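Antigen 43 (Escherichia coli, PDB 4KH3) mediates bacterial self-association, as the alpha domain of an autotransporter adhesin whose Velcro-like pairing clumps cells and probably promotes biofilm formation. Local coordinates at residues V98-N104 and A117-Q123; A364-E370 and A383-N389; A395-L400 and T413-V419; L406-L412 and G429-L433; V419-L424 and S437-N441. All coordinates share one frame; numbering follows the deposited sequence.

Contact 1. Residues V98-N104 and A117-Q123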
# COMPACT_ATOMS: atom_id res chain seq x y z
N VAL A 98 -36.55 2.26 3.08
CA VAL A 98 -35.96 1.37 4.08
C VAL A 98 -35.74 -0.03 3.54
O VAL A 98 -36.63 -0.62 2.93
CB VAL A 98 -36.82 1.31 5.36
CG1 VAL A 98 -36.12 0.49 6.40
CG2 VAL A 98 -37.05 2.71 5.91
N ASN A 99 -34.55 -0.55 3.76
CA ASN A 99 -34.18 -1.91 3.35
C ASN A 99 -34.37 -2.18 1.87
O ASN A 99 -35.03 -3.12 1.45
CB ASN A 99 -34.86 -2.97 4.23
CG ASN A 99 -34.24 -3.05 5.62
OD1 ASN A 99 -34.75 -3.74 6.51
ND2 ASN A 99 -33.13 -2.34 5.81
N THR A 100 -33.77 -1.31 1.07
CA THR A 100 -33.72 -1.48 -0.36
C THR A 100 -32.60 -2.47 -0.72
O THR A 100 -31.58 -2.55 -0.03
CB THR A 100 -33.44 -0.14 -1.00
OG1 THR A 100 -34.38 0.82 -0.51
CG2 THR A 100 -33.52 -0.23 -2.52
N THR A 101 -32.80 -3.26 -1.77
CA THR A 101 -31.73 -4.09 -2.28
C THR A 101 -31.49 -3.77 -3.75
O THR A 101 -32.41 -3.73 -4.55
CB THR A 101 -32.05 -5.58 -2.12
OG1 THR A 101 -32.45 -5.83 -0.77
CG2 THR A 101 -30.84 -6.39 -2.44
N LEU A 102 -30.23 -3.51 -4.10
CA LEU A 102 -29.87 -3.26 -5.48
C LEU A 102 -29.04 -4.43 -5.98
O LEU A 102 -27.99 -4.75 -5.42
CB LEU A 102 -29.05 -1.97 -5.59
CG LEU A 102 -29.61 -0.70 -4.95
CD1 LEU A 102 -28.64 0.46 -5.16
CD2 LEU A 102 -30.97 -0.35 -5.48
N ASP A 103 -29.53 -5.11 -7.01
CA ASP A 103 -28.77 -6.17 -7.66
C ASP A 103 -28.64 -5.84 -9.14
O ASP A 103 -29.46 -5.09 -9.69
CB ASP A 103 -29.44 -7.55 -7.49
CG ASP A 103 -30.05 -7.75 -6.09
OD1 ASP A 103 -29.31 -8.01 -5.11
OD2 ASP A 103 -31.29 -7.69 -5.98
N ASN A 104 -27.61 -6.37 -9.78
CA ASN A 104 -27.43 -6.26 -11.23
C ASN A 104 -27.71 -4.91 -11.86
O ASN A 104 -28.56 -4.79 -12.75
CB ASN A 104 -28.26 -7.33 -11.95
CG ASN A 104 -27.75 -8.73 -11.68
OD1 ASN A 104 -26.56 -8.93 -11.42
ND2 ASN A 104 -28.65 -9.70 -11.77
N ALA A 117 -32.21 4.22 4.08
CA ALA A 117 -31.75 3.49 5.25
C ALA A 117 -31.63 2.00 4.95
O ALA A 117 -32.57 1.38 4.46
CB ALA A 117 -32.70 3.73 6.40
N GLY A 118 -30.46 1.42 5.22
CA GLY A 118 -30.28 -0.01 5.01
C GLY A 118 -30.30 -0.53 3.57
O GLY A 118 -30.74 -1.66 3.32
N THR A 119 -29.80 0.26 2.62
CA THR A 119 -29.65 -0.24 1.25
C THR A 119 -28.49 -1.24 1.19
O THR A 119 -27.40 -0.99 1.71
CB THR A 119 -29.39 0.90 0.23
OG1 THR A 119 -30.51 1.79 0.19
CG2 THR A 119 -29.16 0.32 -1.16
N ILE A 120 -28.73 -2.39 0.57
CA ILE A 120 -27.64 -3.32 0.31
C ILE A 120 -27.35 -3.24 -1.18
O ILE A 120 -28.25 -3.35 -2.01
CB ILE A 120 -27.99 -4.76 0.71
CG1 ILE A 120 -28.19 -4.84 2.22
CG2 ILE A 120 -26.87 -5.72 0.32
CD1 ILE A 120 -28.16 -6.25 2.73
N ILE A 121 -26.09 -2.99 -1.52
CA ILE A 121 -25.70 -2.83 -2.90
C ILE A 121 -24.92 -4.06 -3.35
O ILE A 121 -23.76 -4.24 -2.99
CB ILE A 121 -24.83 -1.59 -3.09
CG1 ILE A 121 -25.40 -0.39 -2.31
CG2 ILE A 121 -24.70 -1.27 -4.57
CD1 ILE A 121 -24.52 0.87 -2.38
N ASN A 122 -25.58 -4.90 -4.15
CA ASN A 122 -24.95 -6.11 -4.65
C ASN A 122 -24.59 -5.98 -6.11
O ASN A 122 -25.13 -5.12 -6.80
CB ASN A 122 -25.89 -7.30 -4.47
CG ASN A 122 -26.15 -7.62 -3.01
OD1 ASN A 122 -25.22 -7.63 -2.20
ND2 ASN A 122 -27.40 -7.86 -2.66
N GLN A 123 -23.66 -6.82 -6.55
CA GLN A 123 -23.42 -7.09 -7.97
C GLN A 123 -23.72 -5.93 -8.92
O GLN A 123 -24.74 -5.93 -9.61
CB GLN A 123 -24.23 -8.32 -8.40
CG GLN A 123 -23.82 -8.89 -9.76
CD GLN A 123 -22.33 -9.14 -9.83
OE1 GLN A 123 -21.83 -10.14 -9.32
NE2 GLN A 123 -21.61 -8.21 -10.46
O HOH W 1 -33.03 1.61 1.59

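Contact 2. Residues A364-E370 and A383-N389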
# COMPACT_ATOMS: atom_id res chain seq x y z
N ALA A 364 32.56 4.36 3.41
CA ALA A 364 31.69 3.52 4.21
C ALA A 364 32.54 2.76 5.20
O ALA A 364 33.64 2.31 4.88
CB ALA A 364 30.92 2.55 3.32
N ASP A 365 32.03 2.61 6.42
CA ASP A 365 32.77 1.89 7.44
C ASP A 365 31.86 1.02 8.28
O ASP A 365 30.92 1.51 8.90
CB ASP A 365 33.55 2.86 8.35
CG ASP A 365 34.29 2.14 9.48
OD1 ASP A 365 35.07 1.20 9.19
OD2 ASP A 365 34.08 2.49 10.67
N ALA A 366 32.15 -0.28 8.26
CA ALA A 366 31.51 -1.25 9.14
C ALA A 366 30.02 -1.46 8.84
O ALA A 366 29.23 -1.76 9.73
CB ALA A 366 31.74 -0.88 10.60
N LEU A 367 29.65 -1.30 7.57
CA LEU A 367 28.31 -1.66 7.11
C LEU A 367 27.99 -3.12 7.39
O LEU A 367 28.80 -4.00 7.09
CB LEU A 367 28.19 -1.41 5.62
CG LEU A 367 28.14 0.05 5.23
CD1 LEU A 367 27.90 0.13 3.76
CD2 LEU A 367 27.05 0.76 5.99
N MET A 368 26.83 -3.37 7.97
CA MET A 368 26.36 -4.74 8.15
C MET A 368 25.13 -4.90 7.28
O MET A 368 24.12 -4.24 7.51
CB MET A 368 26.02 -5.02 9.61
CG MET A 368 25.20 -6.28 9.81
SD MET A 368 26.05 -7.80 9.31
CE MET A 368 27.09 -8.07 10.75
N LEU A 369 25.22 -5.75 6.27
CA LEU A 369 24.10 -5.92 5.35
C LEU A 369 23.46 -7.32 5.46
O LEU A 369 23.93 -8.27 4.85
CB LEU A 369 24.56 -5.65 3.91
CG LEU A 369 25.23 -4.29 3.64
CD1 LEU A 369 25.92 -4.31 2.29
CD2 LEU A 369 24.22 -3.17 3.68
N GLU A 370 22.40 -7.42 6.27
CA GLU A 370 21.63 -8.65 6.38
C GLU A 370 20.72 -8.86 5.16
O GLU A 370 20.63 -8.00 4.28
CB GLU A 370 20.76 -8.65 7.64
CG GLU A 370 21.44 -8.15 8.90
CD GLU A 370 22.27 -9.22 9.59
OE1 GLU A 370 22.30 -10.36 9.09
OE2 GLU A 370 22.89 -8.91 10.62
N ALA A 383 34.65 1.32 0.59
CA ALA A 383 33.91 0.67 1.65
C ALA A 383 34.86 -0.18 2.47
O ALA A 383 35.54 -1.06 1.93
CB ALA A 383 32.78 -0.18 1.07
N THR A 384 34.89 0.07 3.77
CA THR A 384 35.87 -0.55 4.66
C THR A 384 35.20 -1.41 5.71
O THR A 384 34.29 -0.96 6.39
CB THR A 384 36.70 0.54 5.38
OG1 THR A 384 37.38 1.35 4.41
CG2 THR A 384 37.74 -0.08 6.32
N ASP A 385 35.67 -2.65 5.84
CA ASP A 385 35.19 -3.57 6.86
C ASP A 385 33.70 -3.91 6.72
O ASP A 385 33.02 -4.16 7.72
CB ASP A 385 35.49 -3.04 8.27
CG ASP A 385 36.97 -3.10 8.60
OD1 ASP A 385 37.64 -4.05 8.15
OD2 ASP A 385 37.46 -2.21 9.32
N THR A 386 33.21 -3.92 5.48
CA THR A 386 31.84 -4.35 5.23
C THR A 386 31.66 -5.83 5.56
O THR A 386 32.49 -6.68 5.18
CB THR A 386 31.47 -4.18 3.77
OG1 THR A 386 31.90 -2.89 3.30
CG2 THR A 386 29.97 -4.33 3.60
N THR A 387 30.59 -6.14 6.27
CA THR A 387 30.12 -7.52 6.39
C THR A 387 28.80 -7.63 5.63
O THR A 387 27.83 -6.94 5.95
CB THR A 387 29.89 -7.94 7.85
OG1 THR A 387 31.13 -7.89 8.57
CG2 THR A 387 29.35 -9.35 7.90
N VAL A 388 28.78 -8.48 4.61
CA VAL A 388 27.54 -8.81 3.92
C VAL A 388 27.11 -10.18 4.38
O VAL A 388 27.82 -11.17 4.17
CB VAL A 388 27.73 -8.84 2.39
CG1 VAL A 388 26.40 -9.01 1.70
CG2 VAL A 388 28.40 -7.58 1.93
N ASN A 389 25.96 -10.25 5.03
CA ASN A 389 25.48 -11.51 5.60
C ASN A 389 24.11 -11.85 5.03
O ASN A 389 23.09 -11.66 5.69
CB ASN A 389 25.42 -11.41 7.12
CG ASN A 389 25.12 -12.74 7.79
OD1 ASN A 389 25.49 -13.80 7.30
ND2 ASN A 389 24.44 -12.68 8.93
O HOH W 2 36.05 3.80 4.28
O HOH W 3 31.58 -0.75 5.38
O HOH W 4 20.65 -12.02 7.18

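Contact 3. Residues A395-L400 and T413-V419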
# COMPACT_ATOMS: atom_id res chain seq x y z
N ALA A 395 28.91 -2.78 -6.61
CA ALA A 395 29.98 -1.82 -6.77
C ALA A 395 30.11 -1.42 -8.24
O ALA A 395 30.29 -2.27 -9.11
CB ALA A 395 31.29 -2.38 -6.25
N ARG A 396 30.00 -0.12 -8.52
CA ARG A 396 30.14 0.38 -9.87
C ARG A 396 31.60 0.77 -10.12
O ARG A 396 31.98 1.17 -11.22
CB ARG A 396 29.21 1.58 -10.09
CG ARG A 396 27.76 1.28 -9.68
CD ARG A 396 26.77 2.04 -10.55
NE ARG A 396 26.88 3.48 -10.35
CZ ARG A 396 25.97 4.22 -9.73
NH1 ARG A 396 24.86 3.65 -9.24
NH2 ARG A 396 26.15 5.53 -9.59
N GLY A 397 32.40 0.64 -9.07
CA GLY A 397 33.83 0.87 -9.14
C GLY A 397 34.35 0.90 -7.72
O GLY A 397 33.91 0.11 -6.88
N GLY A 398 35.27 1.80 -7.43
CA GLY A 398 35.69 2.02 -6.06
C GLY A 398 36.60 0.97 -5.46
O GLY A 398 37.20 0.16 -6.17
N THR A 399 36.71 0.98 -4.13
CA THR A 399 37.67 0.15 -3.43
C THR A 399 37.05 -0.53 -2.22
O THR A 399 36.35 0.12 -1.44
CB THR A 399 38.88 0.98 -2.92
OG1 THR A 399 39.56 1.57 -4.03
CG2 THR A 399 39.85 0.10 -2.12
N LEU A 400 37.33 -1.82 -2.08
CA LEU A 400 36.99 -2.55 -0.87
C LEU A 400 38.23 -2.55 0.01
O LEU A 400 39.33 -2.78 -0.48
CB LEU A 400 36.60 -3.99 -1.21
CG LEU A 400 35.41 -4.09 -2.17
CD1 LEU A 400 35.18 -5.53 -2.62
CD2 LEU A 400 34.16 -3.51 -1.51
N THR A 413 28.04 -7.88 -6.42
CA THR A 413 27.90 -7.66 -7.85
C THR A 413 28.77 -6.48 -8.27
O THR A 413 28.66 -5.39 -7.72
CB THR A 413 26.42 -7.38 -8.23
OG1 THR A 413 25.62 -8.52 -7.89
CG2 THR A 413 26.27 -7.10 -9.71
N LEU A 414 29.65 -6.70 -9.25
CA LEU A 414 30.52 -5.65 -9.76
C LEU A 414 30.10 -5.25 -11.16
O LEU A 414 29.85 -6.11 -12.02
CB LEU A 414 31.97 -6.15 -9.80
CG LEU A 414 32.47 -6.73 -8.48
CD1 LEU A 414 33.91 -7.20 -8.63
CD2 LEU A 414 32.35 -5.70 -7.38
N SER A 415 30.01 -3.94 -11.41
CA SER A 415 29.62 -3.46 -12.73
C SER A 415 30.71 -2.59 -13.34
O SER A 415 30.57 -2.07 -14.45
CB SER A 415 28.25 -2.75 -12.71
OG SER A 415 28.26 -1.57 -11.92
N GLY A 416 31.82 -2.45 -12.62
CA GLY A 416 32.98 -1.74 -13.13
C GLY A 416 34.27 -2.35 -12.63
O GLY A 416 34.32 -3.53 -12.30
N LYS A 417 35.33 -1.54 -12.59
CA LYS A 417 36.59 -1.99 -12.04
C LYS A 417 36.66 -1.63 -10.56
O LYS A 417 36.68 -0.45 -10.19
CB LYS A 417 37.77 -1.36 -12.79
CG LYS A 417 37.68 -1.45 -14.31
CD LYS A 417 38.91 -0.82 -14.97
CE LYS A 417 38.62 -0.35 -16.40
NZ LYS A 417 38.28 -1.47 -17.32
N THR A 418 36.69 -2.65 -9.72
CA THR A 418 36.74 -2.46 -8.28
C THR A 418 38.13 -2.92 -7.83
O THR A 418 38.75 -3.73 -8.49
CB THR A 418 35.62 -3.27 -7.58
OG1 THR A 418 34.34 -2.82 -8.07
CG2 THR A 418 35.66 -3.14 -6.07
N VAL A 419 38.61 -2.38 -6.72
CA VAL A 419 39.95 -2.66 -6.25
C VAL A 419 39.90 -3.29 -4.87
O VAL A 419 39.15 -2.84 -4.00
CB VAL A 419 40.77 -1.36 -6.18
CG1 VAL A 419 42.10 -1.57 -5.45
CG2 VAL A 419 40.99 -0.79 -7.58
O HOH W 5 35.25 1.66 -12.13

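Contact 4. Residues L406-L412 and G429-L433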
# COMPACT_ATOMS: atom_id res chain seq x y z
N LEU A 406 31.86 -11.95 3.20
CA LEU A 406 30.71 -12.43 2.45
C LEU A 406 30.23 -13.75 3.03
O LEU A 406 30.89 -14.77 2.87
CB LEU A 406 31.06 -12.61 0.98
CG LEU A 406 31.65 -11.40 0.25
CD1 LEU A 406 31.94 -11.76 -1.20
CD2 LEU A 406 30.75 -10.16 0.33
N ASN A 407 29.08 -13.73 3.71
CA ASN A 407 28.53 -14.93 4.34
C ASN A 407 27.08 -15.20 3.93
O ASN A 407 26.37 -14.30 3.48
CB ASN A 407 28.57 -14.80 5.87
CG ASN A 407 29.96 -14.89 6.45
OD1 ASN A 407 30.87 -15.47 5.85
ND2 ASN A 407 30.14 -14.33 7.64
N ASN A 408 26.68 -16.46 4.08
CA ASN A 408 25.27 -16.86 4.12
C ASN A 408 24.35 -16.29 3.05
O ASN A 408 23.32 -15.71 3.37
CB ASN A 408 24.69 -16.51 5.48
CG ASN A 408 25.40 -17.21 6.61
OD1 ASN A 408 25.69 -18.40 6.53
ND2 ASN A 408 25.69 -16.48 7.68
N GLY A 409 24.72 -16.46 1.79
CA GLY A 409 23.86 -16.03 0.70
C GLY A 409 24.23 -14.65 0.18
O GLY A 409 23.54 -14.10 -0.68
N ALA A 410 25.32 -14.11 0.70
CA ALA A 410 25.80 -12.81 0.27
C ALA A 410 26.03 -12.77 -1.24
O ALA A 410 26.47 -13.75 -1.84
CB ALA A 410 27.08 -12.45 1.01
N ILE A 411 25.69 -11.65 -1.84
CA ILE A 411 26.00 -11.42 -3.25
C ILE A 411 26.79 -10.12 -3.36
O ILE A 411 26.44 -9.12 -2.74
CB ILE A 411 24.74 -11.33 -4.11
CG1 ILE A 411 23.99 -12.67 -4.11
CG2 ILE A 411 25.09 -10.93 -5.54
CD1 ILE A 411 22.75 -12.66 -4.99
N LEU A 412 27.87 -10.17 -4.12
CA LEU A 412 28.69 -9.01 -4.40
C LEU A 412 28.74 -8.88 -5.90
O LEU A 412 29.37 -9.69 -6.58
CB LEU A 412 30.09 -9.19 -3.83
CG LEU A 412 31.16 -8.22 -4.32
CD1 LEU A 412 30.73 -6.78 -4.10
CD2 LEU A 412 32.46 -8.50 -3.59
N GLY A 429 28.50 -20.36 5.09
CA GLY A 429 27.53 -20.42 4.01
C GLY A 429 28.09 -20.14 2.62
O GLY A 429 29.27 -20.31 2.36
N ASP A 430 27.22 -19.70 1.72
CA ASP A 430 27.59 -19.51 0.33
C ASP A 430 27.82 -18.03 0.05
O ASP A 430 27.35 -17.18 0.81
CB ASP A 430 26.47 -20.00 -0.59
CG ASP A 430 26.34 -21.51 -0.60
OD1 ASP A 430 27.19 -22.22 -0.01
OD2 ASP A 430 25.38 -22.00 -1.24
N ALA A 431 28.51 -17.74 -1.04
CA ALA A 431 28.68 -16.36 -1.48
C ALA A 431 28.79 -16.31 -2.99
O ALA A 431 29.24 -17.26 -3.62
CB ALA A 431 29.91 -15.75 -0.82
N LEU A 432 28.37 -15.19 -3.58
CA LEU A 432 28.48 -15.01 -5.03
C LEU A 432 29.19 -13.70 -5.32
O LEU A 432 28.77 -12.64 -4.85
CB LEU A 432 27.10 -15.01 -5.70
CG LEU A 432 27.10 -14.78 -7.22
CD1 LEU A 432 27.88 -15.87 -7.91
CD2 LEU A 432 25.68 -14.70 -7.80
N LEU A 433 30.28 -13.77 -6.07
CA LEU A 433 30.94 -12.59 -6.59
C LEU A 433 30.75 -12.67 -8.08
O LEU A 433 31.13 -13.66 -8.70
CB LEU A 433 32.42 -12.59 -6.25
CG LEU A 433 33.34 -11.68 -7.06
CD1 LEU A 433 33.01 -10.23 -6.83
CD2 LEU A 433 34.79 -11.95 -6.68

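Contact 5. Residues V419-L424 and S437-N441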
# COMPACT_ATOMS: atom_id res chain seq x y z
N VAL A 419 38.61 -2.38 -6.72
CA VAL A 419 39.95 -2.66 -6.25
C VAL A 419 39.90 -3.29 -4.87
O VAL A 419 39.15 -2.84 -4.00
CB VAL A 419 40.77 -1.36 -6.18
CG1 VAL A 419 42.10 -1.57 -5.45
CG2 VAL A 419 40.99 -0.79 -7.58
N ASN A 420 40.69 -4.34 -4.66
CA ASN A 420 40.90 -4.87 -3.32
C ASN A 420 42.38 -5.18 -3.07
O ASN A 420 43.00 -5.95 -3.81
CB ASN A 420 40.06 -6.11 -3.06
CG ASN A 420 40.41 -6.78 -1.75
OD1 ASN A 420 40.53 -6.12 -0.72
ND2 ASN A 420 40.60 -8.10 -1.78
N ASN A 421 42.94 -4.56 -2.04
CA ASN A 421 44.33 -4.77 -1.68
C ASN A 421 44.39 -5.35 -0.28
O ASN A 421 45.47 -5.66 0.23
CB ASN A 421 45.12 -3.45 -1.76
CG ASN A 421 45.25 -2.92 -3.20
OD1 ASN A 421 45.48 -3.68 -4.14
ND2 ASN A 421 45.08 -1.62 -3.36
N ASP A 422 43.23 -5.50 0.34
CA ASP A 422 43.15 -6.09 1.67
C ASP A 422 42.49 -7.47 1.61
O ASP A 422 42.75 -8.24 0.69
CB ASP A 422 42.42 -5.17 2.65
CG ASP A 422 43.01 -3.77 2.69
OD1 ASP A 422 44.07 -3.54 2.08
OD2 ASP A 422 42.41 -2.89 3.34
N THR A 423 41.64 -7.78 2.57
CA THR A 423 41.13 -9.14 2.69
C THR A 423 39.64 -9.30 2.38
O THR A 423 38.79 -8.72 3.04
CB THR A 423 41.40 -9.68 4.09
OG1 THR A 423 42.81 -9.64 4.34
CG2 THR A 423 40.89 -11.10 4.22
N LEU A 424 39.34 -10.08 1.35
CA LEU A 424 37.98 -10.49 1.06
C LEU A 424 37.78 -11.90 1.62
O LEU A 424 38.51 -12.82 1.26
CB LEU A 424 37.75 -10.48 -0.45
CG LEU A 424 36.39 -10.95 -0.96
CD1 LEU A 424 35.29 -10.12 -0.34
CD2 LEU A 424 36.32 -10.87 -2.49
N SER A 437 35.01 -6.50 -12.60
CA SER A 437 36.42 -6.77 -12.40
C SER A 437 36.82 -6.43 -10.98
O SER A 437 36.37 -5.42 -10.42
CB SER A 437 37.24 -5.95 -13.39
OG SER A 437 38.57 -5.80 -12.95
N LEU A 438 37.65 -7.27 -10.39
CA LEU A 438 38.23 -7.00 -9.08
C LEU A 438 39.72 -7.22 -9.20
O LEU A 438 40.16 -8.33 -9.51
CB LEU A 438 37.63 -7.95 -8.05
CG LEU A 438 38.06 -7.79 -6.59
CD1 LEU A 438 37.70 -6.42 -6.04
CD2 LEU A 438 37.43 -8.88 -5.73
N THR A 439 40.51 -6.18 -8.95
CA THR A 439 41.97 -6.30 -9.05
C THR A 439 42.64 -5.84 -7.77
O THR A 439 41.97 -5.39 -6.84
CB THR A 439 42.53 -5.48 -10.20
OG1 THR A 439 42.18 -4.10 -10.00
CG2 THR A 439 41.95 -5.96 -11.52
N GLY A 440 43.96 -5.97 -7.73
CA GLY A 440 44.74 -5.52 -6.59
C GLY A 440 45.72 -6.54 -6.06
O GLY A 440 45.92 -7.60 -6.65
N ASN A 441 46.35 -6.23 -4.94
CA ASN A 441 47.30 -7.12 -4.31
C ASN A 441 46.68 -7.77 -3.09
O ASN A 441 47.37 -8.30 -2.22
CB ASN A 441 48.57 -6.36 -3.90
CG ASN A 441 49.04 -5.40 -4.97
OD1 ASN A 441 48.99 -4.18 -4.79
ND2 ASN A 441 49.48 -5.94 -6.11

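Contact 1. Residues V98-N104 and A117-Q123
Asn99, Thr100 and Leu102 are tied to Ala117, Ile120 and Asn122 by four backbone hydrogen bonds that alternate in direction, as neighbouring parallel strands require. The straightest runs from Leu102 N to Ile120 O, 2.9 Å long with 177° at the hydrogen. Beside this row a water serves the two neighbouring threonines. It lies 2.6 Å from Thr100 OG1 and donates to both Thr119 OG1 and Ala117 O. The threonines stand side by side and point the same way, each hydroxyl beside its own backbone N (chi1 -52° and -63°), which brings both OG1 atoms to this water. Gln108 completes the site, accepting from Thr119 OG1 and giving a weak bond to Thr100 OG1. Further along, Asn122 ND2 reaches Asp103 OD1 at 3.1 Å with the amide and carboxylate nearly coplanar, but Asp103 was modelled in two conformers, so this bond is doubtful. Asn122 OD1 accepts from Asn141 of the next coil.

At the bend, Asn99 has left-handed backbone angles that asparagine tolerates, and its ND2 lies 3.8 Å from Gly118 CA, where the lack of a side chain lets the amide settle. ND2 also bonds a malonate ion, probably from the crystallisation liquor. Inside, Leu102 CG rests 4.0 Å from Thr119 CG2, while Leu102 CD1 lies 4.3 Å from Ile121 CG2. The chemistry implies a coil-to-coil junction of a beta-helix in which backbone bonds set the register, and threonine suits the corner by offering a methyl to the core and a hydroxyl to a bound water and to Gln108.

Contact 2. Residues A364-E370 and A383-N389
Ala364-Glu370 and Ala383-Asn389 form a parallel strand pairing between successive coils of a beta-helix, interrupted midway by a bend at Ala366 and Asp385. Beyond the bend, the axes of the short strands 368-370 and 387-389 approach to 4.7 Å, their directions parallel to within 9°, and five backbone hydrogen bonds span the whole contact. Where the chains turn, a water gives Leu367 N an acceptor and links it to Thr384 O and Thr386 OG1.

The inward side is apolar. Ala364 CB meets Ala383 CB at 4.0 Å, a small pair suited to the nearby rings of Phe375 and Phe393. Leu369 CD1 lies 4.1 Å from Val388 CG2, and both residues touch Phe393 of strand 392-395. On the outward side, Met368 runs alongside Thr387: with CG anti to the backbone N (chi1 165°) and two further bends, its CE comes to 3.9 Å from Thr387 CG2. Next to them, Asn389 ND2 makes a long, bent bond of 3.2 Å to the syn side of Glu370 OE1, somewhat out of the carboxylate plane, while Asn389 OD1 accepts from Asn408 one coil on. Asp365 OD1 and Asp385 OD2 stand 4.2 Å apart, probably with mild repulsion; the other oxygen, Asp385 OD1, accepts from Thr403 N. In-register parallel strands of successive coils, with small and aliphatic residues inward and mostly polar ones outward, are typical of the parallel beta-helix of autotransporter adhesins.

Contact 3. Residues A395-L400 and T413-V419
Thr418 meets Gly397 and Gly398 of the preceding coil, its CB 3.9 Å from Gly397 O. From there the side chain forks. OG1, anti to the carbonyl carbon (chi1 -60°), donates to Gly397 O over 3.2 Å; it comes from above the plane of that carbonyl, well away from the line of its C=O bond. Thr418 OG1 also touches Ala395 CB at 3.6 Å. The other branch, CG2, lies against Gly398 O at 3.6 Å and also reaches Leu400 CG at 4.0 Å. Threonine suits this buried place because its hydroxyl bonds a carbonyl while its methyl packs on Leu400.

This is a corner of the beta-helix, where strand 410-414 gives way to strand 417-420. The later coil takes one more residue to round it than the earlier one, so Ala395 pairs with Leu414 but Thr399 with Val419. Gly397 and Gly398 adopt backbone shapes open mainly to glycine, which lets the chain turn sharply here. On the first side of the corner, Ala395 CB packs 3.7 Å from Leu414 CD2, small against large. On the second, Thr399 and Val419 lie side by side, OG1 of the threonine 3.8 Å from Val419 CB. Outside, Ser415 OG lies 3.7 Å from Arg396 CG.

Contact 4. Residues L406-L412 and G429-L433
Three backbone hydrogen bonds join Gly409, Ala410 and Leu412 to Asp430 and Leu432. Leu412 N gives to Leu432 O over 2.7 Å, nearly straight, and Leu432 N returns a bond to Ala410 O at 3.0 Å. The third, from Gly409 N to Asp430 O, approaches from above the carbonyl plane. Gly409 belongs to a type I' beta turn from Asn407 to Ala410, closed by Ala410 N bonding Asn407 O. Asn408 and Gly409 fill its central positions, and both residue types accept the positive phi angles it needs.

The apolar contacts divide between two faces. Inward, Leu412 and Leu433 lie side by side and point the same way; each has CG anti to the backbone N (chi1 166° and 162°), which aligns the chains and sets Leu412 CG 3.7 Å from Leu433 CD1. Leu406 CB meets Ala431 CB at 3.8 Å; a methyl is all that Ala431 places between Leu406 and Ile426, both of which it touches. On the other face, Ile411 CG1 stands 4.2 Å from Leu432 CB.

The axes of the short strands 410-412 and 431-433 approach to 4.7 Å, their directions 7° apart. Strand 392-395 lies on the far side of 410-414, with Phe393 touching Leu412, while Leu406 and Ala431 both pack on Ile426 of strand 423-426.

Contact 5. Residues V419-L424 and S437-N441
Val419 and Asn420 meet Thr439 in a short parallel pairing at one corner of the beta-helix, and the chains stay together as far as Asn441. The close part is the inner one. Asn420 N donates to Thr439 O over 2.7 Å, nearly straight with 175° at the hydrogen. Leu438, its CG anti to the backbone N (chi1 -177°), sends its two methyls to different neighbours: CD1 reaches Asn420 CB at 3.8 Å and CD2 reaches Leu424 CD2 at 4.0 Å. A branched aliphatic chain suits a place where two methyls fill the inner side toward Asn420 and Leu424.

The buried amide of Asn420 is held by the chain's own turn. Asparagine fits because its OD1 accepts from Asp422 N, 3.0 Å away, closing an Asx turn, while ND2 bonds Gln461 OE1 and, weakly, Asp422 O; both ends of the amide are thus satisfied.

Toward solvent the contact is looser. Val419 CG2 and Thr439 OG1 are 4.3 Å apart. Gly440, lacking a side chain, can bring its CA against Asn420 O and Asn421 OD1. The exposed Asn421 and Asn441 are joined by one hydrogen bond, which uses a side-chain oxygen instead of a backbone carbonyl: Asn421 OD1 accepts from Asn441 N at 2.8 Å, with the donor lying in the plane of the amide carbonyl.

Overall arrangement
Contact 1 stands alone toward the N-terminal end, its centre about 59 to 71 Å from the centres of the others and on the opposite side of the chain's centre. Contacts 2 to 5 gather toward the C-terminal end, with centres 10 to 17 Å apart. Contact 2 hands on through strand 382-389 to strand 399-401 of contact 3 and strand 403-407 of contact 4. Contacts 3 and 4 share strand 410-414; their segments alternate along the chain, and so do those of contacts 4 and 5. Contacts 3 and 5 share strand 417-420 with Val419. Such interleaving reflects successive coils of one beta-helix, whose repeated stacking builds an elongated body consistent with a cell-surface adhesin.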